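Long-range contacts in proteasome accessory factor B/C (PafBC) (Paenarthrobacter aurescens, PDB 6SJ9), which regulates transcription in the bacterial DNA damage response, probably binding DNA through its winged helix-turn-helix parts while its WYL domains may sense an activating signal: residues P243-T248 / R283-L288; T248-K253 / K300-A305. All coordinates share one frame; numbering follows the deposited sequence.

Overall arrangement
A small alpha/beta domain is held together in two ways at once, and one strand, 245-252, illustrates both. In interaction 1 its first half meets the start of helix 285-294 and the residues just before it mainly through side chains, with apolar touches and an arginine laid against a proline but no hydrogen bond between the segments. Interaction 2 takes over at the shared T248, where the same strand pairs with edge strand 299-303 mainly through backbone bonds. Both contacts are partly buried: A247, P285 and L288 are buried in the first, L249, V250 and V301 in the second, whereas V244 and T302 are exposed. P304, just after the edge strand, packs on Q246 and A247, joining the two.

Interaction 1: P243-T248 / R283-L288; sequences PVRQAT and RDPEQL
V244 lies alongside the aliphatic part of R283, the two side chains pointing the same way, with CG1 of V244 3.6 Å from CG of R283 and almost as close to its CD. Only methylene groups of the arginine are used here. Its chain is straight as far as CD and turns at chi3 (-76°), carrying the guanidinium past the valine to a salt bridge with E241. Beside this pair, the backbone carbonyl O of P243 comes to 3.8 Å from CA of R283.

The second arginine behaves differently. R245 bends at chi2 (140°) and again at chi3 (73°), which brings its guanidinium obliquely against the CD and CG end of the P285 ring, where NH1 lies 3.6 Å from CD and 3.8 Å from CG of the proline. NH2 is 3.9 Å from the same CG and forms a salt bridge with E306, so the charged group has a polar mate while its carbon neighbour is the proline ring. Replacing this arginine by an alanine is likely to leave E306 without this charge partner and take the cover from CD and CG of P285. Further along the strand the contact becomes wholly apolar: the methyl CB of A247 meets CD2 of L288 at 3.8 Å.

The helix that supplies P285 and L288 is capped at its start by D284, whose OD1 accepts from the backbone N of E286, 3.0 Å away, from above the carboxylate plane; OD2 turns to R208 and S210. Thus strand 245-252 runs past the first turn of helix 285-294, which follows its sheet neighbour, strand 275-282, after two residues. F282 of that neighbouring strand and L307 of helix 305-323 both touch A247 and L288, packing the strand and the two helices together.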
# COMPACT_ATOMS: atom_id res chain seq x y z
N PRO A 243 15.90 -4.32 20.80
CA PRO A 243 15.78 -5.72 21.24
C PRO A 243 14.43 -6.29 20.83
O PRO A 243 13.39 -5.64 20.97
CB PRO A 243 15.92 -5.63 22.76
CG PRO A 243 15.52 -4.21 23.10
CD PRO A 243 15.99 -3.38 21.94
N VAL A 244 14.45 -7.50 20.26
CA VAL A 244 13.23 -8.26 19.94
C VAL A 244 12.58 -8.82 21.21
O VAL A 244 13.06 -9.80 21.79
CB VAL A 244 13.53 -9.36 18.91
CG1 VAL A 244 13.79 -8.72 17.57
CG2 VAL A 244 14.75 -10.12 19.33
N ARG A 245 11.49 -8.20 21.65
CA ARG A 245 10.74 -8.58 22.85
C ARG A 245 9.57 -9.50 22.48
O ARG A 245 9.24 -9.67 21.31
CB ARG A 245 10.26 -7.33 23.59
CG ARG A 245 11.41 -6.48 24.18
CD ARG A 245 11.18 -4.96 24.03
NE ARG A 245 10.14 -4.49 24.95
CZ ARG A 245 9.76 -3.22 25.07
NH1 ARG A 245 10.34 -2.27 24.35
NH2 ARG A 245 8.80 -2.90 25.93
N GLN A 246 8.97 -10.14 23.50
CA GLN A 246 7.88 -11.09 23.33
C GLN A 246 6.59 -10.59 23.97
O GLN A 246 6.58 -10.18 25.13
CB GLN A 246 8.20 -12.45 23.95
CG GLN A 246 7.09 -13.48 23.81
CD GLN A 246 7.53 -14.92 24.16
OE1 GLN A 246 8.28 -15.56 23.42
NE2 GLN A 246 7.07 -15.41 25.31
N ALA A 247 5.50 -10.62 23.19
CA ALA A 247 4.17 -10.26 23.64
C ALA A 247 3.32 -11.52 23.87
O ALA A 247 3.47 -12.52 23.17
CB ALA A 247 3.49 -9.35 22.61
N THR A 248 2.42 -11.45 24.85
CA THR A 248 1.49 -12.54 25.16
C THR A 248 0.07 -12.01 24.97
O THR A 248 -0.33 -11.03 25.62
CB THR A 248 1.69 -13.07 26.57
OG1 THR A 248 3.08 -13.37 26.77
CG2 THR A 248 0.91 -14.36 26.78
N ARG A 283 9.38 -5.42 18.27
CA ARG A 283 10.48 -4.57 18.74
C ARG A 283 9.96 -3.29 19.37
O ARG A 283 10.29 -3.01 20.53
CB ARG A 283 11.51 -4.30 17.62
CG ARG A 283 12.14 -5.60 17.12
CD ARG A 283 13.15 -5.47 15.98
NE ARG A 283 12.56 -5.23 14.66
CZ ARG A 283 13.05 -5.72 13.52
NH1 ARG A 283 14.11 -6.53 13.56
NH2 ARG A 283 12.46 -5.44 12.36
N ASP A 284 9.15 -2.50 18.65
CA ASP A 284 8.63 -1.23 19.16
C ASP A 284 7.22 -1.44 19.70
O ASP A 284 6.31 -1.77 18.93
CB ASP A 284 8.62 -0.17 18.05
CG ASP A 284 8.11 1.22 18.54
OD1 ASP A 284 7.75 1.41 19.73
OD2 ASP A 284 8.14 2.16 17.72
N PRO A 285 6.99 -1.19 20.99
CA PRO A 285 5.64 -1.40 21.54
C PRO A 285 4.60 -0.41 21.05
O PRO A 285 3.42 -0.75 21.07
CB PRO A 285 5.85 -1.28 23.06
CG PRO A 285 7.14 -0.60 23.22
CD PRO A 285 7.98 -0.88 22.02
N GLU A 286 5.00 0.79 20.60
CA GLU A 286 3.99 1.68 20.05
C GLU A 286 3.49 1.14 18.73
O GLU A 286 2.31 1.27 18.41
CB GLU A 286 4.53 3.10 19.86
CG GLU A 286 4.71 3.77 21.19
CD GLU A 286 3.39 3.84 21.92
OE1 GLU A 286 2.34 4.05 21.26
OE2 GLU A 286 3.40 3.67 23.17
N GLN A 287 4.37 0.49 17.97
CA GLN A 287 3.95 -0.06 16.70
C GLN A 287 2.97 -1.21 16.89
O GLN A 287 1.91 -1.25 16.24
CB GLN A 287 5.16 -0.52 15.90
CG GLN A 287 4.79 -0.71 14.47
CD GLN A 287 5.88 -1.31 13.67
OE1 GLN A 287 7.04 -1.30 14.11
NE2 GLN A 287 5.55 -1.78 12.46
N LEU A 288 3.30 -2.16 17.81
CA LEU A 288 2.38 -3.27 18.08
C LEU A 288 1.07 -2.78 18.68
O LEU A 288 0.01 -3.30 18.35
CB LEU A 288 3.03 -4.29 19.02
CG LEU A 288 2.21 -5.55 19.24
CD1 LEU A 288 1.85 -6.14 17.87
CD2 LEU A 288 2.97 -6.60 20.06

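Interaction 2: T248-K253 / K300-A305; sequences TLVIDK and KVTGPA
The carbonyl O of T248 is gripped from three points on the opposite strand: by the backbone N of T302 at 2.9 Å in a somewhat bent bond, and weakly by the N of G303 and by the hydroxyl OG1 of T302. With OG1 between its backbone N and carbonyl carbon (chi1 61°), T302 brings the hydroxyl to that oxygen and also within 3.2 Å of CG2 of T248. The backbone N of T248 returns a nearly straight bond (178° at the hydrogen) to the O of G303, 2.9 Å from N to O. Beyond this point regular pairing resumes, V250 and K300 exchanging two backbone bonds, the shorter from K300 N to V250 O at 2.8 Å. Between the bulge and that pair, L249 and V301 form a non-hydrogen-bonded pair, their side chains side by side with CD2 of L249 3.8 Å from CG2 of V301; helix 305-323 covers V301 on this face. On the face of V250, its CG2 meets CG2 of T302 at 3.8 Å, the two side chains crossing at about a right angle. T302 and G303 both facing T248 make a classic beta bulge, here in an antiparallel sheet of strand order 2-3-1-4, as in a ferredoxin-like fold.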
# COMPACT_ATOMS: atom_id res chain seq x y z
N THR A 248 2.42 -11.45 24.85
CA THR A 248 1.49 -12.54 25.16
C THR A 248 0.07 -12.01 24.97
O THR A 248 -0.33 -11.03 25.62
CB THR A 248 1.69 -13.07 26.57
OG1 THR A 248 3.08 -13.37 26.77
CG2 THR A 248 0.91 -14.36 26.78
N LEU A 249 -0.68 -12.63 24.06
CA LEU A 249 -1.96 -12.11 23.61
C LEU A 249 -3.02 -13.19 23.71
O LEU A 249 -2.76 -14.37 23.42
CB LEU A 249 -1.87 -11.60 22.17
CG LEU A 249 -0.74 -10.63 21.85
CD1 LEU A 249 -0.76 -10.31 20.35
CD2 LEU A 249 -0.79 -9.35 22.70
N VAL A 250 -4.21 -12.79 24.15
CA VAL A 250 -5.41 -13.62 24.06
C VAL A 250 -6.27 -13.06 22.95
O VAL A 250 -6.67 -11.89 23.01
CB VAL A 250 -6.18 -13.66 25.39
CG1 VAL A 250 -7.49 -14.35 25.17
CG2 VAL A 250 -5.37 -14.37 26.46
N ILE A 251 -6.60 -13.90 21.96
CA ILE A 251 -7.33 -13.51 20.76
C ILE A 251 -8.50 -14.46 20.51
O ILE A 251 -8.45 -15.63 20.87
CB ILE A 251 -6.41 -13.51 19.52
CG1 ILE A 251 -5.87 -14.91 19.27
CG2 ILE A 251 -5.25 -12.55 19.69
CD1 ILE A 251 -5.04 -15.01 18.01
N ASP A 252 -9.56 -13.92 19.92
CA ASP A 252 -10.72 -14.73 19.54
C ASP A 252 -10.32 -15.77 18.49
O ASP A 252 -9.59 -15.47 17.54
CB ASP A 252 -11.83 -13.84 18.98
CG ASP A 252 -12.37 -12.87 20.01
OD1 ASP A 252 -11.92 -12.91 21.17
OD2 ASP A 252 -13.23 -12.04 19.64
N LYS A 253 -10.85 -16.98 18.64
CA LYS A 253 -10.59 -18.03 17.66
C LYS A 253 -11.11 -17.64 16.29
O LYS A 253 -12.09 -16.91 16.15
CB LYS A 253 -11.23 -19.34 18.10
CG LYS A 253 -10.50 -20.00 19.24
CD LYS A 253 -11.06 -21.35 19.55
CE LYS A 253 -10.23 -22.04 20.63
NZ LYS A 253 -9.14 -22.90 20.07
N LYS A 300 -6.79 -9.18 23.69
CA LYS A 300 -6.39 -8.62 24.96
C LYS A 300 -4.90 -8.86 25.13
O LYS A 300 -4.43 -9.98 24.90
CB LYS A 300 -7.14 -9.26 26.15
CG LYS A 300 -6.67 -8.74 27.50
CD LYS A 300 -7.30 -9.57 28.63
CE LYS A 300 -7.01 -9.01 30.01
NZ LYS A 300 -7.52 -9.94 31.10
N VAL A 301 -4.16 -7.81 25.44
CA VAL A 301 -2.76 -7.95 25.81
C VAL A 301 -2.72 -8.48 27.25
O VAL A 301 -3.24 -7.83 28.16
CB VAL A 301 -2.01 -6.62 25.71
CG1 VAL A 301 -0.58 -6.78 26.21
CG2 VAL A 301 -2.02 -6.08 24.30
N THR A 302 -2.14 -9.66 27.45
CA THR A 302 -1.89 -10.04 28.83
C THR A 302 -0.54 -9.52 29.32
O THR A 302 -0.42 -9.16 30.50
CB THR A 302 -2.01 -11.55 29.05
OG1 THR A 302 -1.05 -12.24 28.26
CG2 THR A 302 -3.42 -12.05 28.69
N GLY A 303 0.45 -9.45 28.44
CA GLY A 303 1.73 -8.88 28.80
C GLY A 303 2.57 -8.60 27.57
O GLY A 303 2.23 -9.05 26.48
N PRO A 304 3.64 -7.79 27.70
CA PRO A 304 4.14 -7.10 28.89
C PRO A 304 3.34 -5.83 29.18
O PRO A 304 2.65 -5.33 28.30
CB PRO A 304 5.58 -6.76 28.53
CG PRO A 304 5.50 -6.50 27.06
CD PRO A 304 4.49 -7.51 26.53
N ALA A 305 3.52 -5.28 30.38
CA ALA A 305 2.69 -4.18 30.84
C ALA A 305 2.89 -2.91 30.01
O ALA A 305 1.95 -2.13 29.88
CB ALA A 305 2.98 -3.90 32.33